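Local coordinates for protein alpha-L-arabinofuranosidase B (Aspergillus kawachii, PDB 6SXT) that hydrolyses terminal non-reducing alpha-L-arabinofuranoside residues from arabinoxylan, arabinan and arabinogalactan side chains, helping to break down plant hemicellulose, at residues H19-A24 with A32-Q37; I74-D77 with N83-T86; S210-G215 with T253-A258. All coordinates share one frame; numbering follows the deposited sequence. Where two conformers were deposited one is given.

Contact 1 (H19-A24 with A32-Q37); sequences HSTTRA and ALYQLQ. With EDO (1,2-ethanediol), chain B.
The ring of Tyr34 carries Thr21 over one face, while Leu36 CD2 sits in plane at its edge. Thr21 CB stands 4.1 Å from the ring centroid, 29° off the normal, a CH-pi contact, and CG2 reaches the CG end of the ring at 3.7 Å from Tyr34 CG. The two side chains meet at about a right angle. Tyr34 CG lies between its own backbone N and carbonyl carbon (chi1 64°), which carries the ring across to Thr21. A water then joins the two residues, donating to Thr21 O at 2.8 Å and to Tyr34 OH at 2.9 Å; the phenol also bonds Gln61. Thr21 OG1 turns to the carbonyl of Tyr120.

Leu33 packs against backbone: CB lies 3.5 Å from Ser20 O and CD2 lies 3.6 Å from Arg23 O. Ser20 OG accepts from Thr22 N at 3.0 Å and Arg23 N at 3.1 Å and is hydrogen-bonded to Tyr291 O, while Arg23 forms a salt bridge with Glu292. All six touching residues are buried. An ST turn and ST motif at Ser20, on the nine-strand sheet's side, thus pack on the four-strand sheet, where Leu33 and Tyr34 face Ile47 as a classic beta bulge.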
loop_
_atom_site.group_PDB
_atom_site.type_symbol
_atom_site.label_atom_id
_atom_site.label_comp_id
_atom_site.label_asym_id
_atom_site.label_seq_id
_atom_site.Cartn_x
_atom_site.Cartn_y
_atom_site.Cartn_z
ATOM N N HIS A 19 -4.874 11.425 9.523
ATOM C CA HIS A 19 -4.855 11.028 8.095
ATOM C C HIS A 19 -5.651 9.733 7.891
ATOM O O HIS A 19 -5.353 8.723 8.540
ATOM C CB HIS A 19 -3.436 10.744 7.690
ATOM C CG HIS A 19 -2.527 11.911 7.786
ATOM N ND1 HIS A 19 -1.393 11.891 8.586
ATOM C CD2 HIS A 19 -2.583 13.105 7.185
ATOM C CE1 HIS A 19 -0.772 13.049 8.464
ATOM N NE2 HIS A 19 -1.447 13.828 7.602
ATOM N N SER A 20 -6.626 9.734 6.997
ATOM C CA SER A 20 -7.332 8.482 6.658
ATOM C C SER A 20 -8.027 8.639 5.329
ATOM O O SER A 20 -8.679 9.667 5.100
ATOM C CB SER A 20 -8.389 8.100 7.708
ATOM O OG SER A 20 -9.007 6.880 7.305
ATOM N N THR A 21 -7.952 7.596 4.500
ATOM C CA THR A 21 -8.738 7.512 3.271
ATOM C C THR A 21 -10.026 6.748 3.512
ATOM O O THR A 21 -10.845 6.701 2.598
ATOM C CB THR A 21 -7.900 6.970 2.116
ATOM O OG1 THR A 21 -7.440 5.663 2.508
ATOM C CG2 THR A 21 -6.747 7.869 1.764
ATOM N N THR A 22 -10.170 6.102 4.656
ATOM C CA THR A 22 -11.359 5.288 4.953
ATOM C C THR A 22 -12.434 6.060 5.703
ATOM O O THR A 22 -13.613 5.765 5.475
ATOM C CB THR A 22 -10.996 3.984 5.639
ATOM O OG1 THR A 22 -10.460 4.332 6.908
ATOM C CG2 THR A 22 -10.023 3.167 4.805
ATOM N N ARG A 23 -12.062 6.913 6.654
ATOM C CA ARG A 23 -13.075 7.511 7.554
ATOM C C ARG A 23 -12.610 8.795 8.196
ATOM O O ARG A 23 -11.405 9.079 8.324
ATOM C CB ARG A 23 -13.492 6.510 8.623
ATOM C CG ARG A 23 -12.385 6.117 9.593
ATOM C CD ARG A 23 -12.987 5.319 10.731
ATOM N NE ARG A 23 -12.009 4.923 11.728
ATOM C CZ ARG A 23 -12.271 4.878 13.035
ATOM N NH1 ARG A 23 -13.460 5.208 13.521
ATOM N NH2 ARG A 23 -11.302 4.516 13.852
ATOM N N ALA A 24 -13.589 9.579 8.622
ATOM C CA ALA A 24 -13.337 10.697 9.527
ATOM C C ALA A 24 -12.806 10.198 10.862
ATOM O O ALA A 24 -13.294 9.144 11.370
ATOM C CB ALA A 24 -14.660 11.446 9.738
ATOM N N ALA A 32 -12.821 17.132 3.244
ATOM C CA ALA A 32 -12.175 16.175 2.349
ATOM C C ALA A 32 -11.209 15.288 3.136
ATOM O O ALA A 32 -10.379 15.762 3.910
ATOM C CB ALA A 32 -11.438 16.858 1.251
ATOM N N LEU A 33 -11.300 14.004 2.860
ATOM C CA LEU A 33 -10.381 12.999 3.427
ATOM C C LEU A 33 -9.156 12.843 2.546
ATOM O O LEU A 33 -8.025 12.707 3.082
ATOM C CB LEU A 33 -11.101 11.658 3.511
ATOM C CG LEU A 33 -12.284 11.573 4.459
ATOM C CD1 LEU A 33 -13.067 10.294 4.227
ATOM C CD2 LEU A 33 -11.830 11.677 5.870
ATOM N N TYR A 34 -9.348 12.852 1.232
ATOM C CA TYR A 34 -8.248 12.651 0.269
ATOM C C TYR A 34 -8.626 13.207 -1.097
ATOM O O TYR A 34 -9.810 13.474 -1.349
ATOM C CB TYR A 34 -7.827 11.170 0.204
ATOM C CG TYR A 34 -8.843 10.195 -0.295
ATOM C CD1 TYR A 34 -9.807 9.679 0.538
ATOM C CD2 TYR A 34 -8.811 9.715 -1.606
ATOM C CE1 TYR A 34 -10.691 8.705 0.113
ATOM C CE2 TYR A 34 -9.726 8.752 -2.073
ATOM C CZ TYR A 34 -10.631 8.202 -1.179
ATOM O OH TYR A 34 -11.548 7.272 -1.581
ATOM N N GLN A 35 -7.599 13.373 -1.913
ATOM C CA GLN A 35 -7.727 13.789 -3.315
ATOM C C GLN A 35 -7.342 12.636 -4.243
ATOM O O GLN A 35 -6.370 11.929 -3.960
ATOM C CB GLN A 35 -6.907 15.033 -3.524
ATOM C CG GLN A 35 -7.118 15.628 -4.919
ATOM C CD GLN A 35 -6.138 16.731 -5.214
ATOM O OE1 GLN A 35 -4.976 16.483 -5.435
ATOM N NE2 GLN A 35 -6.638 17.970 -5.234
ATOM N N LEU A 36 -8.102 12.533 -5.310
ATOM C CA LEU A 36 -7.862 11.603 -6.421
ATOM C C LEU A 36 -7.393 12.369 -7.643
ATOM O O LEU A 36 -7.900 13.488 -7.861
ATOM C CB LEU A 36 -9.151 10.902 -6.785
ATOM C CG LEU A 36 -9.705 9.928 -5.765
ATOM C CD1 LEU A 36 -11.170 9.637 -6.059
ATOM C CD2 LEU A 36 -8.875 8.646 -5.749
ATOM N N GLN A 37 -6.599 11.713 -8.478
ATOM C CA GLN A 37 -6.272 12.194 -9.836
ATOM C C GLN A 37 -6.515 11.034 -10.784
ATOM O O GLN A 37 -6.016 9.937 -10.478
ATOM C CB GLN A 37 -4.851 12.694 -9.945
ATOM C CG GLN A 37 -4.535 13.254 -11.334
ATOM C CD GLN A 37 -3.117 13.792 -11.383
ATOM O OE1 GLN A 37 -2.231 13.402 -10.611
ATOM N NE2 GLN A 37 -2.899 14.815 -12.216
HETATM C C1 EDO B . -1.521 17.200 -7.338
HETATM O O1 EDO B . -2.414 17.543 -6.243
HETATM C C2 EDO B . -1.995 17.444 -8.734
HETATM O O HOH W 1 -12.231 5.411 0.583
#

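Contact 2 (I74-D77 with N83-T86); sequences IIYD and NHLT
Asp77 is gripped at both carboxylate oxygens: OD2 accepts from Asn83 N at 2.9 Å through its anti lone pair, and OD1 takes bonds from Ser79 and the backbone N of Ala18. With CG anti to the backbone N (chi1 169°), the carboxylate runs alongside the Asn83 side chain, its plane within 2° of the amide's. Asn83 ND2 goes instead to the carbonyls of Val16 and Thr136.

Next along, Asp77 N donates to His84 ND1 at 2.9 Å, in the imidazole plane. ND1 is therefore the acceptor, which leaves any proton of a neutral ring on NE2. Tyr76 sets its CD1 edge over one face of that imidazole, a T-shaped pair with centroids 5.2 Å apart and planes at 85°.

As strand 70-75 ends, the returning chain pairs with it through a single antiparallel bridge, in which Ile75 and Leu85 form a hydrogen-bonded pair: Ile75 N to Leu85 O is 3.0 Å and Leu85 N to Ile75 O is 2.9 Å. Ile75 and Leu85 both pack on Leu276 of strand 273-276, with their CB atoms 4.3 Å apart. Ile74 instead puts CG2 against His84 CB at 3.8 Å and over a face of the Tyr76 ring.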
loop_
_atom_site.group_PDB
_atom_site.type_symbol
_atom_site.label_atom_id
_atom_site.label_comp_id
_atom_site.label_asym_id
_atom_site.label_seq_id
_atom_site.Cartn_x
_atom_site.Cartn_y
_atom_site.Cartn_z
ATOM N N ILE A 74 -3.368 13.286 -2.475
ATOM C CA ILE A 74 -3.240 13.962 -1.178
ATOM C C ILE A 74 -4.039 13.159 -0.166
ATOM O O ILE A 74 -5.170 12.776 -0.465
ATOM C CB ILE A 74 -3.742 15.416 -1.204
ATOM C CG1 ILE A 74 -3.169 16.211 -2.386
ATOM C CG2 ILE A 74 -3.471 16.106 0.155
ATOM C CD1 ILE A 74 -3.762 17.613 -2.463
ATOM N N ILE A 75 -3.448 12.947 0.999
ATOM C CA ILE A 75 -4.197 12.475 2.183
ATOM C C ILE A 75 -4.274 13.694 3.098
ATOM O O ILE A 75 -3.270 14.154 3.616
ATOM C CB ILE A 75 -3.519 11.269 2.846
ATOM C CG1 ILE A 75 -3.262 10.120 1.846
ATOM C CG2 ILE A 75 -4.388 10.787 3.966
ATOM C CD1 ILE A 75 -2.181 9.171 2.277
ATOM N N TYR A 76 -5.465 14.234 3.253
ATOM C CA TYR A 76 -5.600 15.511 3.983
ATOM C C TYR A 76 -5.459 15.304 5.486
ATOM O O TYR A 76 -5.806 14.236 6.042
ATOM C CB TYR A 76 -6.948 16.172 3.645
ATOM C CG TYR A 76 -7.054 16.666 2.226
ATOM C CD1 TYR A 76 -6.272 17.716 1.782
ATOM C CD2 TYR A 76 -7.905 16.061 1.313
ATOM C CE1 TYR A 76 -6.376 18.158 0.472
ATOM C CE2 TYR A 76 -7.983 16.483 -0.012
ATOM C CZ TYR A 76 -7.223 17.553 -0.425
ATOM O OH TYR A 76 -7.317 18.028 -1.727
ATOM N N ASP A 77 -4.913 16.299 6.162
ATOM C CA ASP A 77 -4.867 16.355 7.632
ATOM C C ASP A 77 -6.225 16.836 8.121
ATOM O O ASP A 77 -6.578 18.015 7.879
ATOM C CB ASP A 77 -3.727 17.279 8.035
ATOM C CG ASP A 77 -3.751 17.606 9.508
ATOM O OD1 ASP A 77 -4.366 16.838 10.294
ATOM O OD2 ASP A 77 -3.148 18.630 9.847
ATOM N N ASN A 83 -1.389 19.666 7.805
ATOM C CA ASN A 83 -0.307 18.677 7.648
ATOM C C ASN A 83 -0.670 17.625 6.596
ATOM O O ASN A 83 -0.512 16.407 6.857
ATOM C CB ASN A 83 0.067 18.053 8.994
ATOM C CG ASN A 83 0.594 19.115 9.926
ATOM O OD1 ASN A 83 1.271 20.045 9.431
ATOM N ND2 ASN A 83 0.374 18.978 11.233
ATOM N N HIS A 84 -1.139 18.041 5.440
ATOM C CA HIS A 84 -1.572 17.110 4.373
ATOM C C HIS A 84 -0.360 16.374 3.814
ATOM O O HIS A 84 0.751 16.936 3.703
ATOM C CB HIS A 84 -2.245 17.907 3.264
ATOM C CG HIS A 84 -3.213 18.917 3.741
ATOM N ND1 HIS A 84 -4.246 18.626 4.603
ATOM C CD2 HIS A 84 -3.327 20.230 3.400
ATOM C CE1 HIS A 84 -4.952 19.727 4.796
ATOM N NE2 HIS A 84 -4.385 20.747 4.088
ATOM N N LEU A 85 -0.541 15.091 3.510
ATOM C CA LEU A 85 0.520 14.269 2.907
ATOM C C LEU A 85 0.406 14.290 1.387
ATOM O O LEU A 85 -0.671 14.021 0.837
ATOM C CB LEU A 85 0.391 12.839 3.420
ATOM C CG LEU A 85 0.597 12.658 4.897
ATOM C CD1 LEU A 85 0.357 11.207 5.293
ATOM C CD2 LEU A 85 1.976 13.074 5.313
ATOM N N THR A 86 1.508 14.637 0.725
ATOM C CA THR A 86 1.606 14.755 -0.730
ATOM C C THR A 86 2.765 13.884 -1.249
ATOM O O THR A 86 3.566 13.303 -0.467
ATOM C CB THR A 86 1.729 16.232 -1.148
ATOM O OG1 THR A 86 2.947 16.723 -0.590
ATOM C CG2 THR A 86 0.514 17.047 -0.769
#

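Contact 3 (S210-G215 with T253-A258); sequences SGADEG and TYYSGA. With EDO (1,2-ethanediol), chain P.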
loop_
_atom_site.group_PDB
_atom_site.type_symbol
_atom_site.label_atom_id
_atom_site.label_comp_id
_atom_site.label_asym_id
_atom_site.label_seq_id
_atom_site.Cartn_x
_atom_site.Cartn_y
_atom_site.Cartn_z
ATOM N N SER A 210 13.029 -2.782 18.194
ATOM C CA SER A 210 11.969 -3.700 18.671
ATOM C C SER A 210 11.891 -3.684 20.193
ATOM O O SER A 210 11.056 -4.376 20.801
ATOM C CB SER A 210 12.198 -5.085 18.155
ATOM O OG SER A 210 13.513 -5.531 18.549
ATOM N N GLY A 211 12.673 -2.831 20.838
ATOM C CA GLY A 211 12.682 -2.614 22.291
ATOM C C GLY A 211 13.960 -1.894 22.700
ATOM O O GLY A 211 14.608 -1.324 21.833
ATOM N N ALA A 212 14.325 -1.998 23.976
ATOM C CA ALA A 212 15.482 -1.272 24.548
ATOM C C ALA A 212 16.792 -1.642 23.850
ATOM O O ALA A 212 17.708 -0.776 23.788
ATOM C CB ALA A 212 15.555 -1.564 26.044
ATOM N N ASP A 213 16.986 -2.879 23.413
ATOM C CA ASP A 213 18.279 -3.355 22.911
ATOM C C ASP A 213 18.361 -3.190 21.399
ATOM O O ASP A 213 17.339 -3.341 20.689
ATOM C CB ASP A 213 18.570 -4.799 23.354
ATOM C CG ASP A 213 18.727 -4.951 24.861
ATOM O OD1 ASP A 213 19.131 -3.974 25.506
ATOM O OD2 ASP A 213 18.395 -6.023 25.403
ATOM N N GLU A 214 19.536 -2.861 20.863
ATOM C CA GLU A 214 19.774 -3.017 19.420
ATOM C C GLU A 214 19.559 -4.483 19.048
ATOM O O GLU A 214 19.781 -5.378 19.949
ATOM C CB GLU A 214 21.150 -2.576 18.909
ATOM C CG GLU A 214 21.270 -1.066 18.727
ATOM C CD GLU A 214 22.655 -0.604 18.299
ATOM O OE1 GLU A 214 23.611 -1.384 18.481
ATOM O OE2 GLU A 214 22.786 0.500 17.766
ATOM N N GLY A 215 19.053 -4.727 17.839
ATOM C CA GLY A 215 18.790 -6.096 17.333
ATOM C C GLY A 215 17.588 -6.777 17.995
ATOM O O GLY A 215 16.505 -6.205 18.047
ATOM N N THR A 253 1.170 -4.280 25.284
ATOM C CA THR A 253 2.387 -3.475 25.274
ATOM C C THR A 253 3.579 -4.388 25.018
ATOM O O THR A 253 3.787 -5.346 25.787
ATOM C CB THR A 253 2.507 -2.658 26.558
ATOM O OG1 THR A 253 1.376 -1.796 26.631
ATOM C CG2 THR A 253 3.804 -1.889 26.578
ATOM N N TYR A 254 4.324 -4.136 23.959
ATOM C CA TYR A 254 5.489 -4.996 23.669
ATOM C C TYR A 254 6.800 -4.303 24.005
ATOM O O TYR A 254 7.807 -5.034 24.196
ATOM C CB TYR A 254 5.373 -5.549 22.259
ATOM C CG TYR A 254 4.120 -6.356 22.109
ATOM C CD1 TYR A 254 3.968 -7.531 22.817
ATOM C CD2 TYR A 254 3.098 -5.952 21.263
ATOM C CE1 TYR A 254 2.824 -8.296 22.699
ATOM C CE2 TYR A 254 1.937 -6.707 21.155
ATOM C CZ TYR A 254 1.808 -7.884 21.864
ATOM O OH TYR A 254 0.711 -8.699 21.786
ATOM N N TYR A 255 6.812 -3.013 24.179
ATOM C CA TYR A 255 7.934 -2.291 24.812
ATOM C C TYR A 255 7.360 -1.107 25.526
ATOM O O TYR A 255 6.486 -0.387 25.015
ATOM C CB TYR A 255 9.030 -1.818 23.826
ATOM C CG TYR A 255 10.161 -1.166 24.576
ATOM C CD1 TYR A 255 10.954 -1.992 25.355
ATOM C CD2 TYR A 255 10.234 0.205 24.725
ATOM C CE1 TYR A 255 11.886 -1.424 26.204
ATOM C CE2 TYR A 255 11.166 0.802 25.577
ATOM C CZ TYR A 255 11.989 -0.033 26.325
ATOM O OH TYR A 255 12.882 0.534 27.216
ATOM N N SER A 256 7.940 -0.779 26.680
ATOM C CA SER A 256 7.658 0.486 27.386
ATOM C C SER A 256 8.806 0.783 28.332
ATOM O O SER A 256 9.157 -0.078 29.115
ATOM C CB SER A 256 6.396 0.440 28.186
ATOM O OG SER A 256 6.232 1.664 28.894
ATOM N N GLY A 257 9.417 1.943 28.169
ATOM C CA GLY A 257 10.494 2.286 29.084
ATOM C C GLY A 257 11.524 3.134 28.428
ATOM O O GLY A 257 11.214 3.859 27.488
ATOM N N ALA A 258 12.729 3.102 28.991
ATOM C CA ALA A 258 13.779 4.059 28.625
ATOM C C ALA A 258 14.181 4.000 27.160
ATOM O O ALA A 258 14.119 2.965 26.442
ATOM C CB ALA A 258 14.968 3.798 29.529
HETATM C C1 EDO P . 11.184 -7.138 25.154
HETATM O O1 EDO P . 12.203 -8.126 24.929
HETATM C C2 EDO P . 11.304 -5.731 24.614
HETATM O O2 EDO P . 10.425 -5.223 23.502
#
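Packing between Tyr255 and the backbone at Gly211 and Ala212 makes most of this contact. The Tyr255 ring lies with one face against the peptide that joins those two residues: Gly211 C is over the face toward the rim, and Ala212 N approaches Tyr255 CE1 to 3.4 Å. Gly211 CA sits 3.6 Å from Tyr255 CD1, and lacking a side chain it lets the ring come in this close. Farther out, Ala212 CB covers the phenol end, 3.7 Å from Tyr255 CE1 and 3.6 Å from Tyr255 OH. Tyr255 CG is anti to the backbone N (chi1 -177°), carrying the ring across to the 210-215 loop. The ring also meets that of Trp239, their planes about 30° apart.

Tyr255 belongs to strand 250-257 of the nine-strand antiparallel sheet in the catalytic domain. Tyr254 and Tyr255 together face Ile241 on the neighbouring strand 238-245, a classic beta bulge, and the chain turns a corner at Tyr254.

Among the polar interactions, Tyr255 OH donates to Ala258 O at 2.8 Å, in the carbonyl plane and on a lone pair, so the phenol is tied back to its own segment beyond Gly257. Between the segments sits a 1,2-ethanediol, probably from the crystallisation liquor. Its O2 lies 2.7 Å from Tyr254 O and 2.9 Å from Ser210 O, near the plane of the Tyr255 ring at its edge. Ser210 OG is hydrogen-bonded to Tyr192 O and Asn217 ND2, while Glu214 OE2 accepts from ND2 of Asn207, a substrate-binding residue.

How the contacts relate
All three contacts lie in the catalytic domain and follow one another along the chain, each closing before the next opens. Contacts 1 and 2 are neighbours, centres about 8 Å apart: strands 34-38 and 70-75 pair antiparallel in one four-strand sheet, with Gln35 N 2.9 Å from Ile74 O, and His19 NE2 is 2.8 Å from Asn83 O. Together they join that sheet to the body of the domain. Contact 3 is remote, its centre about 33 Å from that of contact 1 and about 30 Å from that of contact 2, yet strands 15-20 and 250-257 share the nine-strand sheet. There the Ser210 side chain lies about 9 Å from that of substrate-binding Asn207.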